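SAM-dependent methyltransferase (Thiobacillus denitrificans, PDB 5EPE) probably transfers a methyl group from S-adenosyl-L-methionine to an acceptor not identified here, and holds the by-product S-adenosyl-L-homocysteine. Local coordinates at residues Leu165-Pro168 against Glu169-Ser173; Gly117-Ala120 against Gly121-Leu125; Leu82-Ala85 against Gly86-Phe90. One frame throughout, in Å; residues are numbered along the deposited sequence.

Interaction 1 of 3, residues Leu165-Pro168 against Glu169-Ser173; sequences LLLP and EFLAS
Leu165 and Phe170 close the start of helix 167-177 on its packed side. Leu165 CB lies 4.1 Å from Phe170 CB. The CD1 branch of Leu165 runs on past the Glu169 carbonyl, with Leu165 CD1 3.7 Å from Glu169 O. The Phe170 ring leads away to Phe174 and Phe243. A second apolar pair, Leu167 and Leu171, lies one turn apart on the helix. Their side chains cross obliquely, with Leu167 CG 3.9 Å from Leu171 CD1. Both are buried and reach Phe243 on strand 238-247. Leu171 CG also lies 3.4 Å from Leu167 O, the oxygen that its own N-H bonds.

The backbone carries three bonds of the first turn. The straightest joins Leu171 N to Leu167 O at 2.8 Å, with an N-H...O angle of 175°.

Within the two segments the other side is looser, and it is only partly exposed. Glu169 bends at CG (chi2 71°), which folds its carboxylate back towards the helix start. There Glu169 OE1 rests 3.6 Å from Leu166 CB and skirts the Pro168 ring. A negative group in the first turn should suit the helix dipole. Neighbouring subunits cover part of it: Thr232 of a second subunit and Ser162 of a third pack on Pro168, and Leu165 of the third on Glu169. Leu166 is the N-cap, and the Leu165-Phe170 contact across it is a hydrophobic staple.

Interaction 2 of 3, residues Gly117-Ala120 against Gly121-Leu125; sequences GGVA and GTITL
The carbonyls of Gly118 and Ala120, each the flat end of a peptide group, are met on both faces by a threonine four residues on. Thr122 N donates to Gly118 O at 2.9 Å, tilted 20° from the carbonyl plane. Thr122 OG1 comes to the same oxygen from the opposite face, 2.9 Å from Gly118 O. Ala120 O is treated alike. Thr124 N donates to Ala120 O at 3.0 Å with a similar tilt, and Thr124 OG1 approaches over the other face. In Thr122 the hydroxyl sits beside its own backbone N (chi1 -63°), which turns OG1 back to the previous turn.

Between these two carbonyls lies that of Val119, which takes the Ile123 N-H almost straight. Its flank is apolar, with Ile123 CG1 3.4 Å from Val119 O. The two side chains run side by side and point the same way, Val119 CG1 lying 3.8 Å from Ile123 CD1. Met138 of strand 134-143 and Phe174 of helix 167-177 cover this pair.

A water ties the loop to the first turn. It donates to Gly117 O and accepts from Gly121 N at 2.9 Å. Gly117 has positive phi. Gly118, the N-cap, has backbone angles suited to glycine, phi 128°. Helix 119-127 then connects strand 104-110 to the adjacent parallel strand 134-143. It is the helix of a beta-alpha-beta crossover in the Rossmann-like methyltransferase fold.

Interaction 3 of 3, residues Leu82-Ala85 against Gly86-Phe90; sequences LGVA and GQVKF
Val84 faces two side chains, those of Val88 and Gln87, each with a different branch. Its CG2 meets Val88 at an oblique angle, with Val84 CG2 4.0 Å from Val88 CG2. In both valines CG2 occupies the crowded position between backbone N and carbonyl carbon (chi1 -61° in Val84). That leaves the CG1 branch of Val84 for Gln87. The glutamine chain is extended beyond CG and passes across the valine, bringing Gln87 OE1 to 3.8 Å from Val84 CG1. Its amide is fixed at both ends. Gln87 OE1 accepts from a water at 2.7 Å, and NE2 bonds to the carbonyls of Ile60 and Ala55.

The backbone between them turns on one oxygen. Val84 O accepts from Gln87 N at 2.9 Å, the donor standing 52° above the carbonyl plane. Val88 N reaches the same oxygen nearly head-on, at 3.3 Å and with a more bent N-H. The first of these bonds closes a type I beta turn with Ala85 and Gly86 at its corners. This outer part is exposed. A water there donates to Gly83 O and accepts from Gly86 N at 2.9 Å.

Gly83 ends the preceding helix in a Schellman motif. The turn thus carries the chain from helix 69-82 into strand 88-92. The valines pack inward between two helices, against Ala79 of helix 69-82 and Ala55 of helix 49-58. Gln87 and Lys89 bond through their backbones to Gly62 of the neighbouring strand 61-66.

In the fold
Interactions 1 and 2 are both helix starts, and they are neighbours in space although far apart in sequence. Their centres are 17 Å apart and their nearest atoms about 5 Å. Phe174 joins them, touching Phe170 of interaction 1 and Val119 and Ile123 of interaction 2. Interaction 3 lies at the far edge of the sheet, its centre 36 Å from that of interaction 1. The Thr122 side chain of interaction 2 is about 10 Å from bound S-adenosyl-L-homocysteine, and the Val88 side chain of interaction 3 is about 13 Å from it. Gly118 is about 6 Å from the side chain of ligand-binding Trp114.

Interaction 1 of 3, residues Leu165-Pro168 against Glu169-Ser173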
loop_
_atom_site.group_PDB
_atom_site.type_symbol
_atom_site.label_atom_id
_atom_site.label_comp_id
_atom_site.label_asym_id
_atom_site.label_seq_id
_atom_site.Cartn_x
_atom_site.Cartn_y
_atom_site.Cartn_z
ATOM N N LEU A 165 -7.924 -21.146 11.229
ATOM C CA LEU A 165 -8.615 -19.843 11.267
ATOM C C LEU A 165 -7.862 -18.893 12.171
ATOM O O LEU A 165 -7.191 -19.320 13.119
ATOM C CB LEU A 165 -10.028 -20.056 11.831
ATOM C CG LEU A 165 -10.944 -20.987 11.011
ATOM C CD1 LEU A 165 -12.275 -21.219 11.666
ATOM C CD2 LEU A 165 -11.205 -20.367 9.649
ATOM N N LEU A 166 -8.013 -17.591 11.929
ATOM C CA LEU A 166 -7.543 -16.602 12.877
ATOM C C LEU A 166 -8.318 -16.783 14.193
ATOM O O LEU A 166 -9.434 -17.328 14.199
ATOM C CB LEU A 166 -7.740 -15.157 12.335
ATOM C CG LEU A 166 -6.821 -14.864 11.143
ATOM C CD1 LEU A 166 -7.434 -13.684 10.398
ATOM C CD2 LEU A 166 -5.432 -14.462 11.592
ATOM N N LEU A 167 -7.719 -16.357 15.305
ATOM C CA LEU A 167 -8.340 -16.597 16.629
ATOM C C LEU A 167 -9.828 -16.193 16.784
ATOM O O LEU A 167 -10.618 -16.981 17.291
ATOM C CB LEU A 167 -7.505 -15.892 17.710
ATOM C CG LEU A 167 -7.954 -16.170 19.167
ATOM C CD1 LEU A 167 -7.884 -17.655 19.537
ATOM C CD2 LEU A 167 -7.103 -15.382 20.152
ATOM N N PRO A 168 -10.232 -14.979 16.332
ATOM C CA PRO A 168 -11.658 -14.672 16.480
ATOM C C PRO A 168 -12.568 -15.703 15.770
ATOM O O PRO A 168 -13.550 -16.156 16.337
ATOM C CB PRO A 168 -11.790 -13.275 15.856
ATOM C CG PRO A 168 -10.432 -12.687 15.884
ATOM C CD PRO A 168 -9.485 -13.860 15.720
ATOM N N GLU A 169 -12.212 -16.078 14.538
ATOM C CA GLU A 169 -13.016 -17.025 13.765
ATOM C C GLU A 169 -12.915 -18.430 14.377
ATOM O O GLU A 169 -13.900 -19.200 14.355
ATOM C CB GLU A 169 -12.542 -17.061 12.310
ATOM C CG GLU A 169 -12.998 -15.895 11.392
ATOM C CD GLU A 169 -12.329 -14.501 11.698
ATOM O OE1 GLU A 169 -11.212 -14.394 12.311
ATOM O OE2 GLU A 169 -12.913 -13.486 11.224
ATOM N N PHE A 170 -11.767 -18.747 14.940
ATOM C CA PHE A 170 -11.593 -20.045 15.603
ATOM C C PHE A 170 -12.467 -20.136 16.857
ATOM O O PHE A 170 -13.196 -21.112 17.057
ATOM C CB PHE A 170 -10.106 -20.325 15.938
ATOM C CG PHE A 170 -9.860 -21.773 16.326
ATOM C CD1 PHE A 170 -10.338 -22.804 15.536
ATOM C CD2 PHE A 170 -9.167 -22.092 17.486
ATOM C CE1 PHE A 170 -10.142 -24.128 15.855
ATOM C CE2 PHE A 170 -8.941 -23.421 17.794
ATOM C CZ PHE A 170 -9.450 -24.437 17.006
ATOM N N LEU A 171 -12.420 -19.105 17.688
ATOM C CA LEU A 171 -13.350 -19.011 18.813
ATOM C C LEU A 171 -14.802 -19.076 18.387
ATOM O O LEU A 171 -15.598 -19.804 19.003
ATOM C CB LEU A 171 -13.079 -17.761 19.643
ATOM C CG LEU A 171 -11.743 -17.750 20.386
ATOM C CD1 LEU A 171 -11.453 -16.338 20.853
ATOM C CD2 LEU A 171 -11.830 -18.731 21.539
ATOM N N ALA A 172 -15.147 -18.342 17.329
ATOM C CA ALA A 172 -16.485 -18.441 16.727
ATOM C C ALA A 172 -16.834 -19.857 16.326
ATOM O O ALA A 172 -18.004 -20.247 16.447
ATOM C CB ALA A 172 -16.639 -17.511 15.545
ATOM N N SER A 173 -15.867 -20.629 15.810
ATOM C CA SER A 173 -16.187 -21.980 15.387
ATOM C C SER A 173 -16.668 -22.865 16.562
ATOM O O SER A 173 -17.602 -23.690 16.372
ATOM C CB SER A 173 -15.014 -22.672 14.675
ATOM O OG SER A 173 -13.918 -22.966 15.512
#

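Interaction 2 of 3, residues Gly117-Ala120 against Gly121-Leu125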
loop_
_atom_site.group_PDB
_atom_site.type_symbol
_atom_site.label_atom_id
_atom_site.label_comp_id
_atom_site.label_asym_id
_atom_site.label_seq_id
_atom_site.Cartn_x
_atom_site.Cartn_y
_atom_site.Cartn_z
ATOM N N GLY A 117 -11.237 -37.822 14.072
ATOM C CA GLY A 117 -11.412 -37.244 12.761
ATOM C C GLY A 117 -11.603 -35.765 12.759
ATOM O O GLY A 117 -12.231 -35.243 11.848
ATOM N N GLY A 118 -11.092 -35.070 13.773
ATOM C CA GLY A 118 -11.085 -33.642 13.780
ATOM C C GLY A 118 -11.679 -33.086 15.058
ATOM O O GLY A 118 -12.064 -33.811 15.958
ATOM N N VAL A 119 -11.682 -31.776 15.143
ATOM C CA VAL A 119 -12.122 -31.058 16.330
ATOM C C VAL A 119 -13.548 -31.408 16.725
ATOM O O VAL A 119 -13.772 -31.875 17.813
ATOM C CB VAL A 119 -11.971 -29.552 16.143
ATOM C CG1 VAL A 119 -12.581 -28.800 17.330
ATOM C CG2 VAL A 119 -10.488 -29.194 15.988
ATOM N N ALA A 120 -14.501 -31.316 15.780
ATOM C CA ALA A 120 -15.900 -31.593 16.084
ATOM C C ALA A 120 -16.119 -33.003 16.489
ATOM O O ALA A 120 -16.858 -33.278 17.459
ATOM C CB ALA A 120 -16.780 -31.266 14.908
ATOM N N GLY A 121 -15.478 -33.933 15.773
ATOM C CA GLY A 121 -15.622 -35.342 16.117
ATOM C C GLY A 121 -15.098 -35.647 17.509
ATOM O O GLY A 121 -15.696 -36.449 18.300
ATOM N N THR A 122 -13.956 -35.042 17.825
ATOM C CA THR A 122 -13.328 -35.266 19.121
ATOM C C THR A 122 -14.161 -34.693 20.258
ATOM O O THR A 122 -14.299 -35.330 21.294
ATOM C CB THR A 122 -11.906 -34.710 19.123
ATOM O OG1 THR A 122 -11.127 -35.415 18.150
ATOM C CG2 THR A 122 -11.235 -34.933 20.472
ATOM N N ILE A 123 -14.692 -33.482 20.084
ATOM C CA ILE A 123 -15.601 -32.914 21.056
ATOM C C ILE A 123 -16.779 -33.870 21.301
ATOM O O ILE A 123 -17.157 -34.125 22.439
ATOM C CB ILE A 123 -16.115 -31.500 20.617
ATOM C CG1 ILE A 123 -14.976 -30.471 20.704
ATOM C CG2 ILE A 123 -17.291 -31.072 21.486
ATOM C CD1 ILE A 123 -15.234 -29.107 20.020
ATOM N N THR A 124 -17.368 -34.396 20.233
ATOM C CA THR A 124 -18.494 -35.321 20.372
ATOM C C THR A 124 -18.076 -36.569 21.137
ATOM O O THR A 124 -18.853 -37.038 21.990
ATOM C CB THR A 124 -19.062 -35.703 19.011
ATOM O OG1 THR A 124 -19.444 -34.486 18.401
ATOM C CG2 THR A 124 -20.242 -36.610 19.104
ATOM N N LEU A 125 -16.864 -37.089 20.874
ATOM C CA LEU A 125 -16.390 -38.255 21.607
ATOM C C LEU A 125 -16.212 -37.967 23.122
ATOM O O LEU A 125 -16.660 -38.751 23.970
ATOM C CB LEU A 125 -15.076 -38.757 21.040
ATOM C CG LEU A 125 -14.402 -39.943 21.738
ATOM C CD1 LEU A 125 -15.221 -41.211 21.626
ATOM C CD2 LEU A 125 -13.043 -40.161 21.119
HETATM O O HOH W 1 -14.422 -33.411 13.110
#

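Interaction 3 of 3, residues Leu82-Ala85 against Gly86-Phe90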
loop_
_atom_site.group_PDB
_atom_site.type_symbol
_atom_site.label_atom_id
_atom_site.label_comp_id
_atom_site.label_asym_id
_atom_site.label_seq_id
_atom_site.Cartn_x
_atom_site.Cartn_y
_atom_site.Cartn_z
ATOM N N LEU A 82 6.756 -37.988 40.902
ATOM C CA LEU A 82 5.982 -36.915 41.570
ATOM C C LEU A 82 5.165 -37.361 42.796
ATOM O O LEU A 82 4.616 -36.530 43.522
ATOM C CB LEU A 82 5.088 -36.178 40.562
ATOM C CG LEU A 82 5.702 -34.925 39.957
ATOM C CD1 LEU A 82 7.148 -35.053 39.565
ATOM C CD2 LEU A 82 4.880 -34.448 38.754
ATOM N N GLY A 83 5.080 -38.650 43.016
ATOM C CA GLY A 83 4.313 -39.194 44.133
ATOM C C GLY A 83 2.817 -39.221 43.920
ATOM O O GLY A 83 2.067 -39.252 44.887
ATOM N N VAL A 84 2.385 -39.283 42.658
ATOM C CA VAL A 84 0.962 -39.262 42.311
ATOM C C VAL A 84 0.475 -40.492 41.566
ATOM O O VAL A 84 -0.620 -40.460 41.013
ATOM C CB VAL A 84 0.633 -38.012 41.495
ATOM C CG1 VAL A 84 0.952 -36.775 42.332
ATOM C CG2 VAL A 84 1.408 -37.985 40.176
ATOM N N ALA A 85 1.252 -41.580 41.553
ATOM C CA ALA A 85 0.797 -42.823 40.884
ATOM C C ALA A 85 -0.573 -43.343 41.406
ATOM O O ALA A 85 -1.332 -43.982 40.664
ATOM C CB ALA A 85 1.848 -43.933 41.019
ATOM N N GLY A 86 -0.890 -43.082 42.678
ATOM C CA GLY A 86 -2.188 -43.449 43.233
ATOM C C GLY A 86 -3.368 -42.701 42.617
ATOM O O GLY A 86 -4.524 -43.156 42.727
ATOM N N GLN A 87 -3.097 -41.545 41.994
ATOM C CA GLN A 87 -4.134 -40.673 41.511
ATOM C C GLN A 87 -4.328 -40.788 39.983
ATOM O O GLN A 87 -5.417 -40.498 39.490
ATOM C CB GLN A 87 -3.807 -39.210 41.880
ATOM C CG GLN A 87 -3.940 -38.885 43.342
ATOM C CD GLN A 87 -3.205 -37.612 43.688
ATOM O OE1 GLN A 87 -2.165 -37.633 44.351
ATOM N NE2 GLN A 87 -3.711 -36.485 43.178
ATOM N N VAL A 88 -3.284 -41.153 39.236
ATOM C CA VAL A 88 -3.352 -41.076 37.766
ATOM C C VAL A 88 -2.831 -42.340 37.127
ATOM O O VAL A 88 -1.771 -42.837 37.567
ATOM C CB VAL A 88 -2.634 -39.823 37.204
ATOM C CG1 VAL A 88 -3.330 -38.562 37.679
ATOM C CG2 VAL A 88 -1.188 -39.744 37.646
ATOM N N LYS A 89 -3.581 -42.854 36.140
ATOM C CA LYS A 89 -3.339 -44.147 35.484
ATOM C C LYS A 89 -3.072 -43.870 34.023
ATOM O O LYS A 89 -3.800 -43.096 33.396
ATOM C CB LYS A 89 -4.597 -45.030 35.559
ATOM C CG LYS A 89 -4.483 -46.402 34.879
ATOM N N PHE A 90 -2.045 -44.517 33.476
ATOM C CA PHE A 90 -1.686 -44.381 32.056
ATOM C C PHE A 90 -1.833 -45.680 31.321
ATOM O O PHE A 90 -1.340 -46.741 31.802
ATOM C CB PHE A 90 -0.284 -43.836 31.929
ATOM C CG PHE A 90 -0.178 -42.491 32.521
ATOM C CD1 PHE A 90 -0.670 -41.384 31.825
ATOM C CD2 PHE A 90 0.296 -42.321 33.814
ATOM C CE1 PHE A 90 -0.634 -40.129 32.386
ATOM C CE2 PHE A 90 0.336 -41.058 34.372
ATOM C CZ PHE A 90 -0.135 -39.959 33.672
HETATM O O HOH W 2 0.101 -41.585 44.894
HETATM O O HOH W 3 -1.051 -39.375 46.073
#